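PDB 5XTF: 2,3-dihydroxy-2,3-dihydrophenylpropionate dehydrogenase from Pseudomonas sp. MC1, which catalyses the NAD-dependent oxidation of naphthalene cis-dihydrodiol to 1,2-dihydroxynaphthalene in the breakdown of aromatic hydrocarbons. Local coordinates for residues E38-F43 against A61-E66; S161-G166 against A178-V183; L98-A103 against L252-K257; C49-V54 against E85-Q90. All blocks are in the same frame, centred on the assembly; numbering follows the deposited sequence.

Contact 1. Residues E38-F43 against A61-E66; sequences ELVRSF and ALLCNE
Arg41 of helix 34-46 reaches across to Glu66 and Leu62 of helix 57-67, bridging two short helical segments whose axes stay 12.0 Å apart and run at 22° to one another. From CB the chain leaves anti to the carbonyl carbon (chi1 -62°) and then runs extended to NE, which brings its end up to the second helix. It crosses Glu66 at about a right angle, with Arg41 CG 3.6 Å from Glu66 OE2. Next, Arg41 NE forms a salt bridge with Glu66 OE1 at 3.0 Å, the guanidinium and carboxylate planes being 27° apart. Arg41 NH2 stays 3.3 Å from Glu66 OE1 and has Leu62 CD2 beside it at 3.6 Å, while Arg41 NH1 turns back to Glu38 OE2 at 2.7 Å in a salt bridge whose hydrogen bond is weak. Leu62 lies near Gln59, which binds NAD(+). Deeper in, Val40 CG1 and Leu63 CD2 meet at 4.1 Å, Leu63 also touching Leu37. A methionine in place of Arg41 would probably leave Glu38 and Glu66 without their shared cation. One arginine between two carboxylates thus sets a charged network at the more exposed side of a small apolar contact.

Contact 2. Residues S161-G166 against A178-V183; sequences SSHAVG and AVLGMV
In the segment that follows strand 153-157 of this short-chain dehydrogenase, Ser162 and His163 receive Leu180 from helix 170-190, the helix that carries Tyr172 and Lys176 at the spacing of the family's Tyr-X-X-X-Lys signature. Lys176 binds NAD(+), so the contact borders a residue of the cofactor site. Leu180 carries the contact. Its CG stands anti to the carbonyl carbon (chi1 -62°), which throws the isobutyl group toward the short 3-10 turn, and its branch point comes against the methylene of the serine, Leu180 CG to Ser162 CB being 3.5 Å. Both methyls touch both residues. Leu180 CD1 lies nearest Ser162 O, at 3.1 Å, a short approach whose detail deserves caution, whereas Leu180 CD2 is nearest Ser162 CB, at 3.6 Å, and His163 CE1, at 3.9 Å. That methyl meets the imidazole obliquely. One face of the same ring is covered by Ser162 CB, which stands 4.0 Å above the plane of the His163 ring, over its centre.

The polar ends have other partners. Ser162 OG hydrogen-bonds to Lys176 O and, weakly, to Ser159 O; His163 NE2 hydrogen-bonds to Ser200 OG, and His163 O accepts a hydrogen bond from Lys184 NZ of the second subunit. Leu180 thus packs largely on the serine methylene and the ring, while Ser162 OG and His163 NE2 are bonded to residues outside the two segments. The serine hydroxyl thereby ties the turn to the backbone of the very residue that binds the cofactor.

Contact 3. Residues L98-A103 against L252-K257; sequences LDCFIA and LLASRK
The Arg256 guanidinium presents its NE/NH2 edge to Asp99, and the carboxylate stands almost perpendicular to it, the two planes being 87° apart. A single oxygen, OD1, takes both donors. Arg256 NH2 gives Asp99 OD1 the stronger bond, 2.7 Å long and 147° at the hydrogen, directed to the anti lone pair and tilted out of the guanidinium plane; Arg256 NE adds a weak one to Asp99 OD1 at 3.3 Å. Asp99 OD2 accepts from Val25 N, which is likely to fix the carboxylate's rotation, and the guanidinium is gripped further by Gln24 OE1 on NE and Thr150 O on NH2. A leucine at Arg256 would probably leave the buried carboxylate of Asp99 without its countercharge and Thr150 O without this donor. Beside the ion pair, Cys100 swings SG away from its backbone N (chi1 -175°) and so lays it on Ala254, SG to Ala254 CB being 3.5 Å. The end of helix 248-254 and the loop behind it are thus fastened to the start of strand 100-103, at the middle of the parallel sheet. Cys100 also touches Val155 of the neighbouring strand 153-157, while Ala254 meets Phe43 of helix 34-46, so that both helices share this face of the sheet.

Contact 4. Residues C49-V54 against E85-Q90; sequences CVSALV and EKLIKQ
Leu87 of helix 81-95 points toward strand 49-54 and sets its branched end over the backbone between Ser51 and Leu53. The helix segment runs nearly opposite to the strand, at 160°, with the axes 8.8 Å apart. The leucine's CG is anti to the backbone N (chi1 -180°), and this carries both methyls out to the sheet. CD1 does most of the touching: it lies over the peptide group joining Ala52 to Leu53, with Leu87 CD1 to Ala52 C and Leu87 CD1 to Leu53 N both 3.6 Å. To one side Leu87 CD1 approaches Leu53 CB at 3.8 Å; to the other, it stands 4.0 Å from Ser51 OG. The second methyl, Leu87 CD2, adds a contact of 3.9 Å with Leu53 CB.

Ser51 and Leu53 both direct their side chains toward the helix, whereas Ala52 between them turns its methyl away, so the strand offers Leu87 a strip of bare peptide flanked by two side chains. Ser51 holds its hydroxyl between the backbone N and the carbonyl carbon (chi1 82°), a crowded position, and hydrogen-bonds there to Thr91 OG1 and to Ser27 OG. A polar group buried beside an apolar methyl is in this way satisfied. Leu53 also touches Val78, an NAD(+)-binding residue.

A parallel sheet of strand order 3-2-1-4-5-6-7, with helix 81-95 on one face and helices 34-46 and 57-67 on the other, is the Rossmann fold; helix 81-95 belongs to its crossover from strand 72-75 to strand 100-103.

How the contacts relate
From the N terminus, contact 1 closes the first loop, bringing helix 57-67 back to helix 34-46 round strand 49-54. Contact 4 starts on that strand before contact 1 is complete and ends on helix 81-95, so the two cross; Ala52, facing away from helix 81-95, touches Val40 and Leu63 and thus joins opposite layers through the sheet. Contact 3 then spans the longest loop, tying strand 100-103 to the end of helix 248-254, with contact 2 nested inside it. Phe43 packs on Ile102 and Ala254, linking contacts 1 and 3, and Phe101 meets Leu87, linking 3 and 4. Contact 2 touches none of them, lying across the chain's centre from contacts 1 and 4.

Contact 1. Residues E38-F43 against A61-E66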
loop_
_atom_site.group_PDB
_atom_site.type_symbol
_atom_site.label_atom_id
_atom_site.label_comp_id
_atom_site.label_asym_id
_atom_site.label_seq_id
_atom_site.Cartn_x
_atom_site.Cartn_y
_atom_site.Cartn_z
ATOM N N GLU B 38 -24.752 -9.628 12.979
ATOM C CA GLU B 38 -25.284 -8.339 12.557
ATOM C C GLU B 38 -25.455 -8.271 11.047
ATOM O O GLU B 38 -26.322 -7.541 10.558
ATOM C CB GLU B 38 -24.382 -7.215 13.048
ATOM C CG GLU B 38 -24.430 -7.025 14.560
ATOM C CD GLU B 38 -25.854 -6.790 15.098
ATOM O OE1 GLU B 38 -26.663 -6.062 14.459
ATOM O OE2 GLU B 38 -26.156 -7.343 16.174
ATOM N N LEU B 39 -24.656 -9.025 10.296
ATOM C CA LEU B 39 -24.870 -9.090 8.856
ATOM C C LEU B 39 -26.191 -9.777 8.535
ATOM O O LEU B 39 -26.930 -9.337 7.642
ATOM C CB LEU B 39 -23.697 -9.807 8.187
ATOM C CG LEU B 39 -22.350 -9.104 8.364
ATOM C CD1 LEU B 39 -21.236 -9.852 7.625
ATOM C CD2 LEU B 39 -22.459 -7.669 7.892
ATOM N N VAL B 40 -26.516 -10.842 9.271
ATOM C CA VAL B 40 -27.827 -11.473 9.132
ATOM C C VAL B 40 -28.931 -10.459 9.380
ATOM O O VAL B 40 -29.833 -10.275 8.553
ATOM C CB VAL B 40 -27.955 -12.663 10.091
ATOM C CG1 VAL B 40 -29.426 -13.137 10.131
ATOM C CG2 VAL B 40 -27.011 -13.765 9.683
ATOM N N ARG B 41 -28.877 -9.786 10.527
ATOM C CA ARG B 41 -29.905 -8.814 10.850
ATOM C C ARG B 41 -29.937 -7.687 9.829
ATOM O O ARG B 41 -31.014 -7.216 9.449
ATOM C CB ARG B 41 -29.678 -8.276 12.258
ATOM C CG ARG B 41 -29.777 -9.357 13.310
ATOM C CD ARG B 41 -29.352 -8.865 14.685
ATOM N NE ARG B 41 -29.464 -9.929 15.679
ATOM C CZ ARG B 41 -28.883 -9.915 16.875
ATOM N NH1 ARG B 41 -28.128 -8.884 17.238
ATOM N NH2 ARG B 41 -29.044 -10.941 17.710
ATOM N N SER B 42 -28.771 -7.258 9.346
ATOM C CA SER B 42 -28.747 -6.121 8.432
ATOM C C SER B 42 -29.267 -6.495 7.051
ATOM O O SER B 42 -30.000 -5.717 6.425
ATOM C CB SER B 42 -27.333 -5.557 8.335
ATOM O OG SER B 42 -27.104 -4.689 9.422
ATOM N N PHE B 43 -28.868 -7.655 6.536
ATOM C CA PHE B 43 -29.305 -8.028 5.198
ATOM C C PHE B 43 -30.775 -8.425 5.206
ATOM O O PHE B 43 -31.523 -8.096 4.272
ATOM C CB PHE B 43 -28.422 -9.153 4.645
ATOM C CG PHE B 43 -27.130 -8.668 4.014
ATOM C CD1 PHE B 43 -25.977 -8.499 4.779
ATOM C CD2 PHE B 43 -27.065 -8.385 2.655
ATOM C CE1 PHE B 43 -24.768 -8.045 4.194
ATOM C CE2 PHE B 43 -25.853 -7.936 2.066
ATOM C CZ PHE B 43 -24.717 -7.764 2.844
ATOM N N ALA B 61 -30.328 -21.465 17.802
ATOM C CA ALA B 61 -31.514 -21.074 18.555
ATOM C C ALA B 61 -31.607 -19.561 18.670
ATOM O O ALA B 61 -32.708 -18.991 18.635
ATOM C CB ALA B 61 -31.491 -21.718 19.940
ATOM N N LEU B 62 -30.459 -18.896 18.808
ATOM C CA LEU B 62 -30.442 -17.442 18.786
ATOM C C LEU B 62 -31.065 -16.906 17.498
ATOM O O LEU B 62 -31.865 -15.962 17.533
ATOM C CB LEU B 62 -29.004 -16.964 18.955
ATOM C CG LEU B 62 -28.642 -15.514 19.276
ATOM C CD1 LEU B 62 -27.157 -15.474 19.602
ATOM C CD2 LEU B 62 -28.943 -14.561 18.121
ATOM N N LEU B 63 -30.724 -17.505 16.351
ATOM C CA LEU B 63 -31.236 -17.009 15.077
ATOM C C LEU B 63 -32.705 -17.352 14.878
ATOM O O LEU B 63 -33.424 -16.592 14.215
ATOM C CB LEU B 63 -30.419 -17.570 13.911
ATOM C CG LEU B 63 -29.008 -17.012 13.718
ATOM C CD1 LEU B 63 -28.364 -17.677 12.520
ATOM C CD2 LEU B 63 -29.061 -15.491 13.522
ATOM N N CYS B 64 -33.159 -18.495 15.424
ATOM C CA CYS B 64 -34.560 -18.893 15.304
ATOM C C CYS B 64 -35.462 -18.056 16.207
ATOM O O CYS B 64 -36.534 -17.614 15.780
ATOM C CB CYS B 64 -34.715 -20.379 15.624
ATOM S SG CYS B 64 -33.964 -21.442 14.371
ATOM N N ASN B 65 -35.046 -17.826 17.453
ATOM C CA ASN B 65 -35.812 -16.949 18.329
ATOM C C ASN B 65 -36.113 -15.615 17.667
ATOM O O ASN B 65 -37.139 -14.998 17.957
ATOM C CB ASN B 65 -35.056 -16.690 19.630
ATOM C CG ASN B 65 -34.864 -17.932 20.460
ATOM O OD1 ASN B 65 -35.402 -18.997 20.159
ATOM N ND2 ASN B 65 -34.097 -17.796 21.529
ATOM N N GLU B 66 -35.224 -15.139 16.795
ATOM C CA GLU B 66 -35.449 -13.832 16.193
ATOM C C GLU B 66 -36.174 -13.938 14.862
ATOM O O GLU B 66 -37.085 -13.153 14.595
ATOM C CB GLU B 66 -34.115 -13.082 16.017
ATOM C CG GLU B 66 -34.258 -11.655 15.438
ATOM C CD GLU B 66 -33.024 -10.742 15.686
ATOM O OE1 GLU B 66 -32.135 -11.073 16.511
ATOM O OE2 GLU B 66 -32.962 -9.662 15.053
#

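Contact 2. Residues S161-G166 against A178-V183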
loop_
_atom_site.group_PDB
_atom_site.type_symbol
_atom_site.label_atom_id
_atom_site.label_comp_id
_atom_site.label_asym_id
_atom_site.label_seq_id
_atom_site.Cartn_x
_atom_site.Cartn_y
_atom_site.Cartn_z
ATOM N N SER B 161 -5.726 -5.848 10.970
ATOM C CA SER B 161 -4.485 -6.607 10.929
ATOM C C SER B 161 -4.036 -6.928 9.511
ATOM O O SER B 161 -2.897 -7.375 9.325
ATOM C CB SER B 161 -4.645 -7.903 11.724
ATOM O OG SER B 161 -4.708 -7.655 13.124
ATOM N N SER B 162 -4.901 -6.730 8.512
ATOM C CA SER B 162 -4.472 -6.851 7.126
ATOM C C SER B 162 -3.568 -5.700 6.688
ATOM O O SER B 162 -2.900 -5.822 5.659
ATOM C CB SER B 162 -5.686 -6.910 6.198
ATOM O OG SER B 162 -6.587 -7.927 6.582
ATOM N N HIS B 163 -3.543 -4.589 7.424
ATOM C CA HIS B 163 -2.820 -3.384 7.015
ATOM C C HIS B 163 -1.759 -2.951 8.013
ATOM O O HIS B 163 -0.688 -2.501 7.602
ATOM C CB HIS B 163 -3.810 -2.215 6.790
ATOM C CG HIS B 163 -5.080 -2.627 6.114
ATOM N ND1 HIS B 163 -5.151 -2.899 4.763
ATOM C CD2 HIS B 163 -6.320 -2.858 6.610
ATOM C CE1 HIS B 163 -6.385 -3.262 4.454
ATOM N NE2 HIS B 163 -7.111 -3.251 5.557
ATOM N N ALA B 164 -2.020 -3.079 9.312
ATOM C CA ALA B 164 -1.127 -2.584 10.349
ATOM C C ALA B 164 -0.860 -3.688 11.365
ATOM O O ALA B 164 -1.518 -4.734 11.365
ATOM C CB ALA B 164 -1.715 -1.345 11.047
ATOM N N VAL B 165 0.113 -3.440 12.246
ATOM C CA VAL B 165 0.437 -4.369 13.325
ATOM C C VAL B 165 -0.228 -3.880 14.602
ATOM O O VAL B 165 -0.856 -2.817 14.618
ATOM C CB VAL B 165 1.956 -4.498 13.519
ATOM C CG1 VAL B 165 2.629 -4.828 12.197
ATOM C CG2 VAL B 165 2.512 -3.219 14.096
ATOM N N GLY B 166 -0.095 -4.644 15.680
ATOM C CA GLY B 166 -0.653 -4.233 16.953
ATOM C C GLY B 166 -1.824 -5.073 17.427
ATOM O O GLY B 166 -1.932 -5.361 18.622
ATOM N N ALA B 178 -2.940 -12.537 3.940
ATOM C CA ALA B 178 -3.296 -13.467 2.875
ATOM C C ALA B 178 -4.691 -13.167 2.317
ATOM O O ALA B 178 -4.910 -13.262 1.104
ATOM C CB ALA B 178 -3.189 -14.908 3.380
ATOM N N VAL B 179 -5.638 -12.755 3.173
ATOM C CA VAL B 179 -6.980 -12.427 2.675
ATOM C C VAL B 179 -6.921 -11.266 1.681
ATOM O O VAL B 179 -7.545 -11.317 0.613
ATOM C CB VAL B 179 -7.955 -12.133 3.838
ATOM C CG1 VAL B 179 -9.309 -11.799 3.300
ATOM C CG2 VAL B 179 -8.057 -13.348 4.780
ATOM N N LEU B 180 -6.136 -10.226 1.985
ATOM C CA LEU B 180 -5.901 -9.169 1.003
ATOM C C LEU B 180 -5.417 -9.735 -0.313
ATOM O O LEU B 180 -5.792 -9.245 -1.382
ATOM C CB LEU B 180 -4.863 -8.175 1.501
ATOM C CG LEU B 180 -5.162 -7.379 2.753
ATOM C CD1 LEU B 180 -4.087 -6.304 2.866
ATOM C CD2 LEU B 180 -6.545 -6.773 2.687
ATOM N N GLY B 181 -4.561 -10.755 -0.256
ATOM C CA GLY B 181 -4.058 -11.345 -1.481
ATOM C C GLY B 181 -5.150 -12.037 -2.268
ATOM O O GLY B 181 -5.231 -11.892 -3.490
ATOM N N MET B 182 -6.007 -12.787 -1.574
ATOM C CA MET B 182 -7.153 -13.430 -2.218
ATOM C C MET B 182 -8.061 -12.419 -2.896
ATOM O O MET B 182 -8.534 -12.658 -4.012
ATOM C CB MET B 182 -7.966 -14.220 -1.196
ATOM C CG MET B 182 -7.221 -15.269 -0.449
ATOM S SD MET B 182 -8.331 -16.034 0.766
ATOM C CE MET B 182 -9.546 -16.828 -0.292
ATOM N N VAL B 183 -8.361 -11.309 -2.216
ATOM C CA VAL B 183 -9.245 -10.288 -2.780
ATOM C C VAL B 183 -8.717 -9.805 -4.123
ATOM O O VAL B 183 -9.468 -9.670 -5.093
ATOM C CB VAL B 183 -9.417 -9.107 -1.808
ATOM C CG1 VAL B 183 -10.160 -8.009 -2.491
ATOM C CG2 VAL B 183 -10.150 -9.529 -0.557
#

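Contact 3. Residues L98-A103 against L252-K257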
loop_
_atom_site.group_PDB
_atom_site.type_symbol
_atom_site.label_atom_id
_atom_site.label_comp_id
_atom_site.label_asym_id
_atom_site.label_seq_id
_atom_site.Cartn_x
_atom_site.Cartn_y
_atom_site.Cartn_z
ATOM N N LEU B 98 -28.274 -17.849 -5.726
ATOM C CA LEU B 98 -27.423 -17.203 -4.733
ATOM C C LEU B 98 -26.814 -15.969 -5.379
ATOM O O LEU B 98 -26.186 -16.076 -6.436
ATOM C CB LEU B 98 -26.330 -18.153 -4.229
ATOM C CG LEU B 98 -25.296 -17.555 -3.258
ATOM C CD1 LEU B 98 -25.923 -17.201 -1.902
ATOM C CD2 LEU B 98 -24.159 -18.504 -3.057
ATOM N N ASP B 99 -26.999 -14.801 -4.757
ATOM C CA ASP B 99 -26.431 -13.572 -5.307
ATOM C C ASP B 99 -25.119 -13.146 -4.660
ATOM O O ASP B 99 -24.279 -12.556 -5.338
ATOM C CB ASP B 99 -27.429 -12.413 -5.197
ATOM C CG ASP B 99 -28.701 -12.669 -5.979
ATOM O OD1 ASP B 99 -28.682 -12.478 -7.216
ATOM O OD2 ASP B 99 -29.720 -13.067 -5.356
ATOM N N CYS B 100 -24.919 -13.402 -3.372
ATOM C CA CYS B 100 -23.739 -12.906 -2.683
ATOM C C CYS B 100 -23.289 -13.939 -1.668
ATOM O O CYS B 100 -24.119 -14.540 -0.983
ATOM C CB CYS B 100 -24.021 -11.567 -1.985
ATOM S SG CYS B 100 -22.552 -10.794 -1.198
ATOM N N PHE B 101 -21.987 -14.171 -1.598
ATOM C CA PHE B 101 -21.400 -15.025 -0.574
ATOM C C PHE B 101 -20.469 -14.180 0.285
ATOM O O PHE B 101 -19.558 -13.525 -0.241
ATOM C CB PHE B 101 -20.630 -16.204 -1.178
ATOM C CG PHE B 101 -19.945 -17.060 -0.139
ATOM C CD1 PHE B 101 -20.688 -17.888 0.686
ATOM C CD2 PHE B 101 -18.574 -17.029 0.024
ATOM C CE1 PHE B 101 -20.083 -18.671 1.651
ATOM C CE2 PHE B 101 -17.961 -17.820 0.994
ATOM C CZ PHE B 101 -18.722 -18.636 1.802
ATOM N N ILE B 102 -20.703 -14.192 1.597
ATOM C CA ILE B 102 -19.914 -13.438 2.560
ATOM C C ILE B 102 -19.144 -14.443 3.395
ATOM O O ILE B 102 -19.733 -15.170 4.206
ATOM C CB ILE B 102 -20.776 -12.545 3.456
ATOM C CG1 ILE B 102 -21.571 -11.544 2.617
ATOM C CG2 ILE B 102 -19.909 -11.841 4.485
ATOM C CD1 ILE B 102 -22.361 -10.560 3.448
ATOM N N ALA B 103 -17.832 -14.492 3.189
ATOM C CA ALA B 103 -16.957 -15.361 3.959
ATOM C C ALA B 103 -16.433 -14.537 5.122
ATOM O O ALA B 103 -15.680 -13.579 4.918
ATOM C CB ALA B 103 -15.827 -15.892 3.086
ATOM N N LEU B 252 -23.084 -2.156 1.010
ATOM C CA LEU B 252 -22.633 -1.486 -0.206
ATOM C C LEU B 252 -21.967 -2.470 -1.166
ATOM O O LEU B 252 -22.268 -2.486 -2.367
ATOM C CB LEU B 252 -21.656 -0.362 0.161
ATOM C CG LEU B 252 -21.191 0.767 -0.774
ATOM C CD1 LEU B 252 -19.936 1.388 -0.174
ATOM C CD2 LEU B 252 -20.908 0.354 -2.204
ATOM N N LEU B 253 -21.033 -3.281 -0.655
ATOM C CA LEU B 253 -20.256 -4.171 -1.523
ATOM C C LEU B 253 -21.098 -5.298 -2.123
ATOM O O LEU B 253 -20.766 -5.806 -3.201
ATOM C CB LEU B 253 -19.067 -4.760 -0.756
ATOM C CG LEU B 253 -17.940 -3.817 -0.316
ATOM C CD1 LEU B 253 -16.925 -4.570 0.563
ATOM C CD2 LEU B 253 -17.240 -3.181 -1.501
ATOM N N ALA B 254 -22.168 -5.716 -1.455
ATOM C CA ALA B 254 -23.043 -6.749 -2.012
ATOM C C ALA B 254 -24.129 -6.195 -2.931
ATOM O O ALA B 254 -24.636 -6.932 -3.782
ATOM C CB ALA B 254 -23.699 -7.553 -0.886
ATOM N N SER B 255 -24.504 -4.933 -2.779
ATOM C CA SER B 255 -25.596 -4.378 -3.562
ATOM C C SER B 255 -25.253 -4.362 -5.049
ATOM O O SER B 255 -24.211 -3.831 -5.459
ATOM C CB SER B 255 -25.909 -2.971 -3.067
ATOM O OG SER B 255 -26.358 -2.159 -4.130
ATOM N N ARG B 256 -26.121 -4.964 -5.865
ATOM C CA ARG B 256 -25.902 -4.915 -7.303
ATOM C C ARG B 256 -26.106 -3.524 -7.854
ATOM O O ARG B 256 -25.620 -3.227 -8.944
ATOM C CB ARG B 256 -26.844 -5.854 -8.031
ATOM C CG ARG B 256 -26.558 -7.299 -7.833
ATOM C CD ARG B 256 -27.703 -8.091 -8.438
ATOM N NE ARG B 256 -27.513 -9.517 -8.223
ATOM C CZ ARG B 256 -26.762 -10.274 -9.005
ATOM N NH1 ARG B 256 -26.147 -9.720 -10.037
ATOM N NH2 ARG B 256 -26.617 -11.566 -8.758
ATOM N N LYS B 257 -26.837 -2.674 -7.143
ATOM C CA LYS B 257 -27.014 -1.301 -7.595
ATOM C C LYS B 257 -25.817 -0.450 -7.191
ATOM O O LYS B 257 -25.086 0.065 -8.041
ATOM C CB LYS B 257 -28.318 -0.718 -7.021
ATOM C CG LYS B 257 -29.379 -1.780 -6.703
ATOM C CD LYS B 257 -30.781 -1.184 -6.514
ATOM C CE LYS B 257 -30.865 -0.294 -5.272
ATOM N NZ LYS B 257 -30.351 -0.977 -4.044
#

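Contact 4. Residues C49-V54 against E85-Q90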
loop_
_atom_site.group_PDB
_atom_site.type_symbol
_atom_site.label_atom_id
_atom_site.label_comp_id
_atom_site.label_asym_id
_atom_site.label_seq_id
_atom_site.Cartn_x
_atom_site.Cartn_y
_atom_site.Cartn_z
ATOM N N CYS B 49 -33.198 -12.545 1.147
ATOM C CA CYS B 49 -33.279 -13.884 1.706
ATOM C C CYS B 49 -31.884 -14.259 2.178
ATOM O O CYS B 49 -30.903 -14.042 1.455
ATOM C CB CYS B 49 -33.784 -14.885 0.672
ATOM S SG CYS B 49 -35.370 -14.451 -0.081
ATOM N N VAL B 50 -31.785 -14.786 3.395
ATOM C CA VAL B 50 -30.502 -14.978 4.062
ATOM C C VAL B 50 -30.345 -16.442 4.432
ATOM O O VAL B 50 -31.242 -17.033 5.043
ATOM C CB VAL B 50 -30.376 -14.090 5.315
ATOM C CG1 VAL B 50 -29.070 -14.392 6.057
ATOM C CG2 VAL B 50 -30.463 -12.619 4.921
ATOM N N SER B 51 -29.214 -17.022 4.064
ATOM C CA SER B 51 -28.786 -18.269 4.667
ATOM C C SER B 51 -27.522 -18.025 5.472
ATOM O O SER B 51 -26.774 -17.065 5.239
ATOM C CB SER B 51 -28.547 -19.359 3.626
ATOM O OG SER B 51 -27.281 -19.220 3.050
ATOM N N ALA B 52 -27.279 -18.912 6.424
ATOM C CA ALA B 52 -26.319 -18.614 7.474
ATOM C C ALA B 52 -25.689 -19.904 7.961
ATOM O O ALA B 52 -26.394 -20.885 8.218
ATOM C CB ALA B 52 -26.992 -17.883 8.640
ATOM N N LEU B 53 -24.367 -19.893 8.071
ATOM C CA LEU B 53 -23.605 -20.996 8.627
ATOM C C LEU B 53 -23.164 -20.616 10.029
ATOM O O LEU B 53 -22.562 -19.556 10.232
ATOM C CB LEU B 53 -22.393 -21.321 7.764
ATOM C CG LEU B 53 -21.520 -22.436 8.334
ATOM C CD1 LEU B 53 -22.349 -23.673 8.586
ATOM C CD2 LEU B 53 -20.343 -22.746 7.401
ATOM N N VAL B 54 -23.451 -21.484 10.983
ATOM C CA VAL B 54 -23.306 -21.187 12.397
ATOM C C VAL B 54 -22.572 -22.345 13.065
ATOM O O VAL B 54 -22.634 -23.479 12.584
ATOM C CB VAL B 54 -24.698 -20.940 12.999
ATOM C CG1 VAL B 54 -25.394 -22.238 13.429
ATOM C CG2 VAL B 54 -24.582 -20.012 14.078
ATOM N N GLU B 85 -20.451 -26.831 1.046
ATOM C CA GLU B 85 -21.337 -27.292 -0.017
ATOM C C GLU B 85 -22.776 -27.401 0.479
ATOM O O GLU B 85 -23.717 -26.977 -0.205
ATOM C CB GLU B 85 -20.832 -28.630 -0.551
ATOM C CG GLU B 85 -19.518 -28.498 -1.307
ATOM C CD GLU B 85 -18.887 -29.840 -1.654
ATOM O OE1 GLU B 85 -19.046 -30.805 -0.866
ATOM O OE2 GLU B 85 -18.250 -29.930 -2.726
ATOM N N LYS B 86 -22.958 -27.931 1.686
ATOM C CA LYS B 86 -24.289 -28.052 2.269
ATOM C C LYS B 86 -24.956 -26.689 2.405
ATOM O O LYS B 86 -26.112 -26.507 1.999
ATOM C CB LYS B 86 -24.177 -28.752 3.619
ATOM C CG LYS B 86 -25.485 -29.156 4.279
ATOM C CD LYS B 86 -25.125 -29.965 5.530
ATOM C CE LYS B 86 -26.158 -29.867 6.635
ATOM N NZ LYS B 86 -27.496 -29.701 6.062
ATOM N N LEU B 87 -24.221 -25.708 2.948
ATOM C CA LEU B 87 -24.733 -24.340 3.056
ATOM C C LEU B 87 -25.241 -23.833 1.714
ATOM O O LEU B 87 -26.376 -23.350 1.600
ATOM C CB LEU B 87 -23.644 -23.411 3.590
ATOM C CG LEU B 87 -23.998 -21.929 3.771
ATOM C CD1 LEU B 87 -24.867 -21.750 4.969
ATOM C CD2 LEU B 87 -22.725 -21.067 3.913
ATOM N N ILE B 88 -24.419 -23.959 0.674
ATOM C CA ILE B 88 -24.854 -23.522 -0.646
ATOM C C ILE B 88 -26.062 -24.335 -1.108
ATOM O O ILE B 88 -27.074 -23.775 -1.538
ATOM C CB ILE B 88 -23.698 -23.609 -1.653
ATOM C CG1 ILE B 88 -22.493 -22.799 -1.143
ATOM C CG2 ILE B 88 -24.160 -23.126 -3.028
ATOM C CD1 ILE B 88 -22.831 -21.388 -0.672
ATOM N N LYS B 89 -25.967 -25.667 -1.034
ATOM C CA LYS B 89 -27.029 -26.510 -1.574
ATOM C C LYS B 89 -28.378 -26.178 -0.932
ATOM O O LYS B 89 -29.390 -26.021 -1.627
ATOM C CB LYS B 89 -26.675 -27.984 -1.387
ATOM C CG LYS B 89 -27.617 -28.919 -2.138
ATOM C CD LYS B 89 -27.317 -30.393 -1.861
ATOM C CE LYS B 89 -27.983 -31.284 -2.913
ATOM N NZ LYS B 89 -29.438 -30.966 -3.111
ATOM N N GLN B 90 -28.400 -26.020 0.392
ATOM C CA GLN B 90 -29.645 -25.644 1.054
ATOM C C GLN B 90 -30.110 -24.268 0.620
ATOM O O GLN B 90 -31.324 -24.015 0.544
ATOM C CB GLN B 90 -29.469 -25.662 2.568
ATOM C CG GLN B 90 -29.440 -27.045 3.187
ATOM C CD GLN B 90 -29.691 -27.000 4.686
ATOM O OE1 GLN B 90 -30.233 -26.033 5.216
ATOM N NE2 GLN B 90 -29.374 -28.077 5.359
#